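Local coordinates for protein Exo-beta-1,3-glucanase (Streptomyces sp. SirexAA-E, PDB 4PEY) that hydrolyses laminarin and laminarioligosaccharides from their non-reducing ends as a secreted family 55 exo-beta-1,3-glucanase, yielding glucose and laminaribiose, at residues 93-98 with 108-113; 102-107 with 145-150. The protein carries 1 engineered substitution. All coordinates share one frame; numbering follows the deposited sequence.

Interactions 1 and 2 illustrate how a beta-helix packs side chains inside and between its turns; both contacts are buried. In 93-98 with 108-113 two successive segments meet through valine, alanine and the aliphatic part of an arginine, while the outer side of 93-98 receives a glucan. In 102-107 with 145-150 two loops of different turns meet through a proline ring, a methyl and a shared water, about 18 Å from the centre of the chain against 14 Å, bordered by the exposed residues 148-150. Loop 102-107 belongs to the connection between the two segments of interaction 1. D96 OD1 joins the contacts, accepting a probable hydrogen bond from D148 N at 3.0 Å.

Interaction 1 of 2, residues 93-98 with 108-113; sequences VTVDAG and FWRSAE. With BGC (beta-D-glucopyranose), chain C; BGC (beta-D-glucopyranose), chain B; BGC (beta-D-glucopyranose), chain D.
The flat guanidinium of R110 meets V95 obliquely, with NH1 4.0 Å from V95 CG1, and at its edge, in plane, lies the carbonyl of F108. The indole of W109 carries F108 CB over one face, offset toward the rim. NE and NH2 of R110 both reach the F108 oxygen side-on, NE to F108 O at 2.9 Å and NH2 to F108 O at 3.0 Å. NH2 arrives on a lone pair in the carbonyl plane, whereas NE stands well above it. Two bonds to one acceptor fix the rotation of the group, and F73 adds a cation-pi contact while NH1 bonds to I71 O. A bend at chi3 (73°) turns the guanidinium toward F108 O. Its methylene carbon R110 CD lies 3.8 Å from V95 CG2. The charged end is thus buried with its nitrogens bonded to main-chain oxygens, and the aliphatic part serves as packing surface. Two residues away on each segment the match is purely apolar, V93 CG1 against A112 CB at 4.2 Å, with I77 of strand 75-79 touching both residues.

A further flat group, the carboxylate of D96, faces the sugar. Its OD2 accepts from O2 of two glucose units, at 2.6 Å from O2 of BGC chain B and 2.9 Å from O2 of BGC chain C. OD1 is met from above the carboxylate plane by A97 N. T94 CG2 lies against BGC chain D. Inward-facing valines and outward-facing polar residues, in a strand and the loop continuing it, are the pattern of a parallel beta-helix, here carrying a glucan site on its surface.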
ATOM      1  N   VAL A  93      -2.662 -13.851 -14.360  1.00 13.65           N
ATOM      2  CA  VAL A  93      -3.255 -13.385 -13.115  1.00 14.42           C
ATOM      3  C   VAL A  93      -3.892 -12.038 -13.455  1.00 13.50           C
ATOM      4  O   VAL A  93      -3.206 -11.026 -13.621  1.00 14.23           O
ATOM      5  CB  VAL A  93      -2.215 -13.267 -11.979  1.00 14.97           C
ATOM      6  CG1 VAL A  93      -2.824 -12.598 -10.770  1.00 15.78           C
ATOM      7  CG2 VAL A  93      -1.693 -14.650 -11.600  1.00 15.80           C
ATOM      8  N   THR A  94      -5.211 -12.054 -13.605  1.00 13.64           N
ATOM      9  CA  THR A  94      -5.940 -10.960 -14.234  1.00 14.47           C
ATOM     10  C   THR A  94      -6.760 -10.121 -13.271  1.00 11.96           C
ATOM     11  O   THR A  94      -7.531 -10.666 -12.478  1.00 13.45           O
ATOM     12  CB  THR A  94      -6.894 -11.517 -15.308  1.00 14.84           C
ATOM     13  OG1 THR A  94      -6.125 -12.184 -16.318  1.00 16.29           O
ATOM     14  CG2 THR A  94      -7.748 -10.407 -15.942  1.00 15.72           C
ATOM     15  N   VAL A  95      -6.603  -8.801 -13.344  1.00 12.96           N
ATOM     16  CA  VAL A  95      -7.606  -7.896 -12.797  1.00 12.40           C
ATOM     17  C   VAL A  95      -8.116  -6.986 -13.915  1.00 13.08           C
ATOM     18  O   VAL A  95      -7.326  -6.340 -14.618  1.00 12.54           O
ATOM     19  CB  VAL A  95      -7.061  -7.044 -11.627  1.00 12.63           C
ATOM     20  CG1 VAL A  95      -8.117  -6.057 -11.143  1.00 13.73           C
ATOM     21  CG2 VAL A  95      -6.615  -7.932 -10.467  1.00 12.94           C
ATOM     22  N   ASP A  96      -9.435  -6.958 -14.092  1.00 14.72           N
ATOM     23  CA  ASP A  96     -10.076  -6.080 -15.073  1.00 14.73           C
ATOM     24  C   ASP A  96     -11.243  -5.395 -14.362  1.00 14.75           C
ATOM     25  O   ASP A  96     -11.447  -5.595 -13.156  1.00 14.77           O
ATOM     26  CB  ASP A  96     -10.533  -6.863 -16.315  1.00 16.89           C
ATOM     27  CG  ASP A  96     -10.702  -5.981 -17.566  1.00 20.34           C
ATOM     28  OD1 ASP A  96     -10.644  -4.731 -17.482  1.00 19.81           O
ATOM     29  OD2 ASP A  96     -10.927  -6.553 -18.652  1.00 23.50           O
ATOM     30  N   ALA A  97     -12.003  -4.580 -15.083  1.00 15.52           N
ATOM     31  CA  ALA A  97     -13.008  -3.749 -14.436  1.00 14.95           C
ATOM     32  C   ALA A  97     -14.428  -3.956 -14.974  1.00 16.26           C
ATOM     33  O   ALA A  97     -15.245  -3.036 -14.946  1.00 18.12           O
ATOM     34  CB  ALA A  97     -12.605  -2.284 -14.554  1.00 14.29           C
ATOM     35  N   GLY A  98     -14.728  -5.167 -15.434  1.00 17.12           N
ATOM     36  CA  GLY A  98     -16.042  -5.461 -15.990  1.00 17.71           C
ATOM     37  C   GLY A  98     -17.191  -5.165 -15.035  1.00 17.35           C
ATOM     38  O   GLY A  98     -18.239  -4.666 -15.450  1.00 19.54           O
ATOM     39  N   PHE A 108      -9.724  -2.471  -5.478  1.00 11.14           N
ATOM     40  CA  PHE A 108      -8.921  -2.405  -4.255  1.00 10.56           C
ATOM     41  C   PHE A 108      -8.672  -3.770  -3.621  1.00 10.30           C
ATOM     42  O   PHE A 108      -9.344  -4.744  -3.952  1.00 11.36           O
ATOM     43  CB  PHE A 108      -9.617  -1.568  -3.171  1.00 11.24           C
ATOM     44  CG  PHE A 108     -10.094  -0.206  -3.609  1.00 10.68           C
ATOM     45  CD1 PHE A 108      -9.279   0.651  -4.338  1.00 12.09           C
ATOM     46  CD2 PHE A 108     -11.364   0.232  -3.239  1.00 11.77           C
ATOM     47  CE1 PHE A 108      -9.735   1.917  -4.705  1.00 12.13           C
ATOM     48  CE2 PHE A 108     -11.822   1.495  -3.587  1.00 11.41           C
ATOM     49  CZ  PHE A 108     -11.006   2.341  -4.324  1.00 11.87           C
ATOM     50  N   TRP A 109      -7.747  -3.790  -2.658  1.00 10.49           N
ATOM     51  CA  TRP A 109      -7.604  -4.853  -1.650  1.00 10.98           C
ATOM     52  C   TRP A 109      -7.433  -6.240  -2.265  1.00 11.17           C
ATOM     53  O   TRP A 109      -8.256  -7.134  -2.064  1.00 12.41           O
ATOM     54  CB  TRP A 109      -8.802  -4.850  -0.663  1.00 11.32           C
ATOM     55  CG  TRP A 109      -8.980  -3.526   0.067  1.00 10.98           C
ATOM     56  CD1 TRP A 109      -8.040  -2.859   0.807  1.00 11.40           C
ATOM     57  CD2 TRP A 109     -10.167  -2.715   0.108  1.00 10.47           C
ATOM     58  NE1 TRP A 109      -8.566  -1.685   1.299  1.00 11.20           N
ATOM     59  CE2 TRP A 109      -9.871  -1.573   0.883  1.00 10.70           C
ATOM     60  CE3 TRP A 109     -11.454  -2.845  -0.430  1.00 11.31           C
ATOM     61  CZ2 TRP A 109     -10.802  -0.560   1.112  1.00 11.68           C
ATOM     62  CZ3 TRP A 109     -12.378  -1.838  -0.206  1.00 11.84           C
ATOM     63  CH2 TRP A 109     -12.050  -0.708   0.562  1.00 11.61           C
ATOM     64  N   ARG A 110      -6.344  -6.420  -3.003  1.00 10.71           N
ATOM     65  CA  ARG A 110      -6.016  -7.733  -3.554  1.00  9.60           C
ATOM     66  C   ARG A 110      -4.512  -7.762  -3.794  1.00 11.13           C
ATOM     67  O   ARG A 110      -3.859  -6.729  -3.684  1.00 12.25           O
ATOM     68  CB  ARG A 110      -6.815  -8.007  -4.839  1.00 10.38           C
ATOM     69  CG  ARG A 110      -6.529  -7.045  -6.003  1.00 11.30           C
ATOM     70  CD  ARG A 110      -7.701  -7.011  -6.986  1.00 11.92           C
ATOM     71  NE  ARG A 110      -8.831  -6.282  -6.415  1.00 12.63           N
ATOM     72  CZ  ARG A 110     -10.063  -6.265  -6.918  1.00 11.51           C
ATOM     73  NH1 ARG A 110     -10.362  -6.980  -8.007  1.00 12.84           N
ATOM     74  NH2 ARG A 110     -11.007  -5.552  -6.312  1.00 11.80           N
ATOM     75  N   SER A 111      -3.940  -8.924  -4.091  1.00 11.17           N
ATOM     76  CA  SER A 111      -2.488  -8.970  -4.260  1.00 10.77           C
ATOM     77  C   SER A 111      -2.000 -10.155  -5.069  1.00 11.24           C
ATOM     78  O   SER A 111      -2.647 -11.201  -5.103  1.00 12.02           O
ATOM     79  CB  SER A 111      -1.797  -8.992  -2.890  1.00 11.18           C
ATOM     80  OG  SER A 111      -2.141 -10.167  -2.174  1.00 12.98           O
ATOM     81  N   ALA A 112      -0.840  -9.975  -5.700  1.00  9.60           N
ATOM     82  CA  ALA A 112      -0.132 -11.048  -6.409  1.00 10.08           C
ATOM     83  C   ALA A 112       1.322 -11.043  -5.982  1.00 10.76           C
ATOM     84  O   ALA A 112       1.935  -9.979  -5.917  1.00 11.94           O
ATOM     85  CB  ALA A 112      -0.231 -10.874  -7.924  1.00 12.16           C
ATOM     86  N   GLU A 113       1.870 -12.220  -5.695  1.00 11.30           N
ATOM     87  CA  GLU A 113       3.262 -12.322  -5.264  1.00 11.32           C
ATOM     88  C   GLU A 113       3.921 -13.648  -5.656  1.00 11.29           C
ATOM     89  O   GLU A 113       3.298 -14.704  -5.606  1.00 11.92           O
ATOM     90  CB  GLU A 113       3.345 -12.124  -3.740  1.00 11.50           C
ATOM     91  CG  GLU A 113       4.753 -12.121  -3.147  1.00 12.66           C
ATOM     92  CD  GLU A 113       4.774 -11.660  -1.697  1.00 12.06           C
ATOM     93  OE1 GLU A 113       3.798 -11.936  -0.952  1.00 13.28           O
ATOM     94  OE2 GLU A 113       5.766 -11.014  -1.293  1.00 14.82           O
TER
HETATM   95  C2  BGC C   1     -14.573  -6.669 -19.268  1.00 21.32           C
HETATM   96  C3  BGC C   1     -14.788  -8.176 -19.255  1.00 21.32           C
HETATM   97  C4  BGC C   1     -16.095  -8.548 -18.556  1.00 21.32           C
HETATM   98  C5  BGC C   1     -17.257  -7.714 -19.086  1.00 21.32           C
HETATM   99  C6  BGC C   1     -18.553  -8.026 -18.325  1.00 21.32           C
HETATM  100  C1  BGC C   1     -15.812  -5.913 -19.728  1.00 21.32           C
HETATM  101  O1  BGC C   1     -15.578  -4.535 -19.492  1.00 21.32           O
HETATM  102  O2  BGC C   1     -13.476  -6.368 -20.111  1.00 21.32           O
HETATM  103  O3  BGC C   1     -13.687  -8.766 -18.596  1.00 21.32           O
HETATM  104  O4  BGC C   1     -16.361  -9.922 -18.757  1.00 21.32           O
HETATM  105  O5  BGC C   1     -16.956  -6.332 -18.996  1.00 21.32           O
HETATM  106  O6  BGC C   1     -18.375  -7.845 -16.929  1.00 21.32           O
HETATM  107  C2  BGC B   2     -11.684 -10.137 -18.827  0.83 26.41           C
HETATM  108  C3  BGC B   2     -11.143 -11.465 -19.329  0.83 25.05           C
HETATM  109  C4  BGC B   2     -12.011 -12.604 -18.808  0.83 27.47           C
HETATM  110  C5  BGC B   2     -13.486 -12.355 -19.110  0.83 28.19           C
HETATM  111  C6  BGC B   2     -14.345 -13.423 -18.439  0.83 31.90           C
HETATM  112  C1  BGC B   2     -13.147 -10.009 -19.238  0.83 28.91           C
HETATM  113  O2  BGC B   2     -10.919  -9.070 -19.350  0.83 26.25           O
HETATM  114  O3  BGC B   2      -9.819 -11.632 -18.871  0.83 26.97           O
HETATM  115  O4  BGC B   2     -11.599 -13.823 -19.387  0.83 28.49           O
HETATM  116  O5  BGC B   2     -13.883 -11.072 -18.662  0.83 30.05           O
HETATM  117  O6  BGC B   2     -15.702 -13.202 -18.750  0.83 47.52           O
HETATM  118  C2  BGC D   3      -7.721 -10.571 -19.665  0.93 27.31           C
HETATM  119  C3  BGC D   3      -6.698 -10.636 -20.792  0.93 26.38           C
HETATM  120  C4  BGC D   3      -6.360 -12.084 -21.154  0.93 26.01           C
HETATM  121  C5  BGC D   3      -7.630 -12.910 -21.338  0.93 29.62           C
HETATM  122  C6  BGC D   3      -7.314 -14.391 -21.505  0.93 32.44           C
HETATM  123  C1  BGC D   3      -8.919 -11.446 -20.013  0.93 29.29           C
HETATM  124  O2  BGC D   3      -8.138  -9.233 -19.453  0.93 24.12           O
HETATM  125  O3  BGC D   3      -5.538  -9.946 -20.396  0.93 23.98           O
HETATM  126  O4  BGC D   3      -5.607 -12.118 -22.351  0.93 28.07           O
HETATM  127  O5  BGC D   3      -8.475 -12.770 -20.218  0.93 27.17           O
HETATM  128  O6  BGC D   3      -8.408 -15.053 -22.100  0.93 34.15           O

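Interaction 2 of 2, residues 102-107 with 145-150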
ATOM      1  N   GLY A 102     -15.914  -0.942 -16.752  1.00 17.21           N
ATOM      2  CA  GLY A 102     -14.678  -0.450 -17.333  1.00 16.42           C
ATOM      3  C   GLY A 102     -13.940   0.573 -16.493  1.00 16.41           C
ATOM      4  O   GLY A 102     -12.831   0.986 -16.845  1.00 17.01           O
ATOM      5  N   ASN A 103     -14.551   0.981 -15.383  1.00 16.26           N
ATOM      6  CA  ASN A 103     -13.950   1.928 -14.445  1.00 15.64           C
ATOM      7  C   ASN A 103     -13.163   1.126 -13.409  1.00 14.76           C
ATOM      8  O   ASN A 103     -13.756   0.368 -12.654  1.00 14.10           O
ATOM      9  CB  ASN A 103     -15.054   2.773 -13.790  1.00 16.16           C
ATOM     10  CG  ASN A 103     -14.524   3.831 -12.825  1.00 16.86           C
ATOM     11  OD1 ASN A 103     -13.443   3.697 -12.254  1.00 16.82           O
ATOM     12  ND2 ASN A 103     -15.315   4.884 -12.619  1.00 21.04           N
ATOM     13  N   ALA A 104     -11.840   1.279 -13.384  1.00 14.39           N
ATOM     14  CA  ALA A 104     -10.985   0.488 -12.486  1.00 13.02           C
ATOM     15  C   ALA A 104     -10.674   1.171 -11.146  1.00 12.68           C
ATOM     16  O   ALA A 104      -9.883   0.639 -10.355  1.00 12.66           O
ATOM     17  CB  ALA A 104      -9.669   0.133 -13.192  1.00 13.04           C
ATOM     18  N   THR A 105     -11.299   2.317 -10.872  1.00 13.68           N
ATOM     19  CA  THR A 105     -10.940   3.100  -9.689  1.00 12.40           C
ATOM     20  C   THR A 105     -11.492   2.573  -8.363  1.00 12.79           C
ATOM     21  O   THR A 105     -11.284   3.203  -7.321  1.00 13.78           O
ATOM     22  CB  THR A 105     -11.378   4.588  -9.811  1.00 14.54           C
ATOM     23  OG1 THR A 105     -12.806   4.680  -9.929  1.00 16.19           O
ATOM     24  CG2 THR A 105     -10.702   5.257 -10.999  1.00 14.41           C
ATOM     25  N   GLN A 106     -12.183   1.435  -8.379  1.00 13.14           N
ATOM     26  CA  GLN A 106     -12.538   0.789  -7.112  1.00 11.65           C
ATOM     27  C   GLN A 106     -11.968  -0.635  -7.028  1.00 11.67           C
ATOM     28  O   GLN A 106     -12.419  -1.447  -6.218  1.00 13.08           O
ATOM     29  CB  GLN A 106     -14.066   0.807  -6.902  1.00 12.65           C
ATOM     30  CG  GLN A 106     -14.563   2.255  -6.781  1.00 13.21           C
ATOM     31  CD  GLN A 106     -16.036   2.429  -6.473  1.00 14.52           C
ATOM     32  OE1 GLN A 106     -16.737   1.491  -6.085  1.00 17.48           O
ATOM     33  NE2 GLN A 106     -16.511   3.662  -6.628  1.00 15.86           N
ATOM     34  N   ASN A 107     -10.948  -0.919  -7.836  1.00 11.17           N
ATOM     35  CA  ASN A 107     -10.309  -2.238  -7.813  1.00 11.48           C
ATOM     36  C   ASN A 107      -9.242  -2.299  -6.711  1.00 11.21           C
ATOM     37  O   ASN A 107      -8.032  -2.199  -6.981  1.00 12.03           O
ATOM     38  CB  ASN A 107      -9.710  -2.577  -9.185  1.00 12.05           C
ATOM     39  CG  ASN A 107     -10.769  -3.050 -10.187  1.00 11.50           C
ATOM     40  OD1 ASN A 107     -11.941  -3.203  -9.833  1.00 13.10           O
ATOM     41  ND2 ASN A 107     -10.360  -3.283 -11.441  1.00 12.94           N
ATOM     42  N   LEU A 145      -1.533  -2.257 -17.413  1.00 11.30           N
ATOM     43  CA  LEU A 145      -2.088  -1.815 -16.137  1.00 11.92           C
ATOM     44  C   LEU A 145      -3.466  -1.173 -16.269  1.00 12.83           C
ATOM     45  O   LEU A 145      -4.046  -0.724 -15.277  1.00 13.36           O
ATOM     46  CB  LEU A 145      -1.134  -0.825 -15.462  1.00 13.56           C
ATOM     47  CG  LEU A 145       0.305  -1.315 -15.292  1.00 13.22           C
ATOM     48  CD1 LEU A 145       1.149  -0.237 -14.609  1.00 12.63           C
ATOM     49  CD2 LEU A 145       0.331  -2.613 -14.493  1.00 15.36           C
ATOM     50  N   ALA A 146      -3.997  -1.139 -17.486  1.00 13.31           N
ATOM     51  CA  ALA A 146      -5.251  -0.431 -17.739  1.00 14.97           C
ATOM     52  C   ALA A 146      -6.406  -1.398 -17.986  1.00 13.98           C
ATOM     53  O   ALA A 146      -6.205  -2.484 -18.526  1.00 14.68           O
ATOM     54  CB  ALA A 146      -5.090   0.523 -18.933  1.00 15.71           C
ATOM     55  N   PRO A 147      -7.625  -1.007 -17.592  1.00 14.69           N
ATOM     56  CA  PRO A 147      -8.774  -1.872 -17.870  1.00 15.60           C
ATOM     57  C   PRO A 147      -9.033  -1.949 -19.367  1.00 17.73           C
ATOM     58  O   PRO A 147      -8.621  -1.049 -20.108  1.00 17.17           O
ATOM     59  CB  PRO A 147      -9.926  -1.172 -17.137  1.00 17.11           C
ATOM     60  CG  PRO A 147      -9.513   0.269 -17.087  1.00 16.56           C
ATOM     61  CD  PRO A 147      -8.016   0.232 -16.897  1.00 15.53           C
ATOM     62  N   ASP A 148      -9.687  -3.019 -19.808  1.00 18.57           N
ATOM     63  CA  ASP A 148     -10.084  -3.128 -21.201  1.00 19.91           C
ATOM     64  C   ASP A 148     -10.988  -1.948 -21.518  1.00 21.25           C
ATOM     65  O   ASP A 148     -11.987  -1.727 -20.830  1.00 21.96           O
ATOM     66  CB  ASP A 148     -10.793  -4.458 -21.457  1.00 22.38           C
ATOM     67  CG  ASP A 148     -10.929  -4.776 -22.928  1.00 29.23           C
ATOM     68  OD1 ASP A 148     -10.329  -4.066 -23.761  1.00 31.71           O
ATOM     69  OD2 ASP A 148     -11.629  -5.756 -23.249  1.00 32.61           O
ATOM     70  N   GLY A 149     -10.617  -1.173 -22.534  1.00 21.02           N
ATOM     71  CA  GLY A 149     -11.362   0.019 -22.898  1.00 20.96           C
ATOM     72  C   GLY A 149     -10.673   1.306 -22.475  1.00 21.65           C
ATOM     73  O   GLY A 149     -11.103   2.395 -22.847  1.00 22.35           O
ATOM     74  N   TYR A 150      -9.617   1.168 -21.676  1.00 21.02           N
ATOM     75  CA  TYR A 150      -8.787   2.290 -21.217  1.00 19.67           C
ATOM     76  C   TYR A 150      -9.546   3.306 -20.366  1.00 19.17           C
ATOM     77  O   TYR A 150      -9.283   4.508 -20.434  1.00 20.73           O
ATOM     78  CB  TYR A 150      -8.133   3.000 -22.407  1.00 21.34           C
ATOM     79  CG  TYR A 150      -7.339   2.074 -23.308  1.00 25.71           C
ATOM     80  CD1 TYR A 150      -7.726   1.851 -24.624  1.00 28.25           C
ATOM     81  CD2 TYR A 150      -6.216   1.408 -22.834  1.00 26.29           C
ATOM     82  CE1 TYR A 150      -7.003   1.004 -25.445  1.00 29.46           C
ATOM     83  CE2 TYR A 150      -5.490   0.556 -23.646  1.00 26.71           C
ATOM     84  CZ  TYR A 150      -5.887   0.357 -24.949  1.00 29.88           C
ATOM     85  OH  TYR A 150      -5.164  -0.490 -25.762  1.00 32.18           O
TER
HETATM   86  O   HOH W   1     -12.257   0.566 -19.484  1.00 20.03           O
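The ring of P147 presents CG and CB to the backbone carbonyl of G102 and to the methyl of A104, joining two loops that follow different strands of the beta-helix. Its pyrrolidine lies beside segment 102-107 so that CG carries most of the contact: P147 CG is 3.9 Å from A104 CB and 3.4 Å from G102 O. The methyl of A104 points at the ring and also approaches P147 CD, 4.1 Å from A104 CB, which makes a small apolar patch next to a polar oxygen.

P147 also opens a type II beta turn, closed by Y150 N bonding to P147 O, with G149 at the third position, where its positive phi suits glycine. The turn carries D148 and Y150 to the exposed surface; Y150 belongs to the substrate-binding site, and D148 lines a glycan pocket. On the opposing loop, N103, whose CB points away from the proline, closes an Asx turn. CG anti to the backbone N (chi1 -178°) lets OD1 receive T105 N, nearly straight at 163°, together with T105 OG1 at 2.6 Å from N103 OD1. Both bonds end on that one oxygen, and the turn they close spans A104, the residue whose methyl meets the proline. Beside the apolar patch, one water completes the junction, donating to G102 O and to D148 O, each 2.7 Å from the water oxygen.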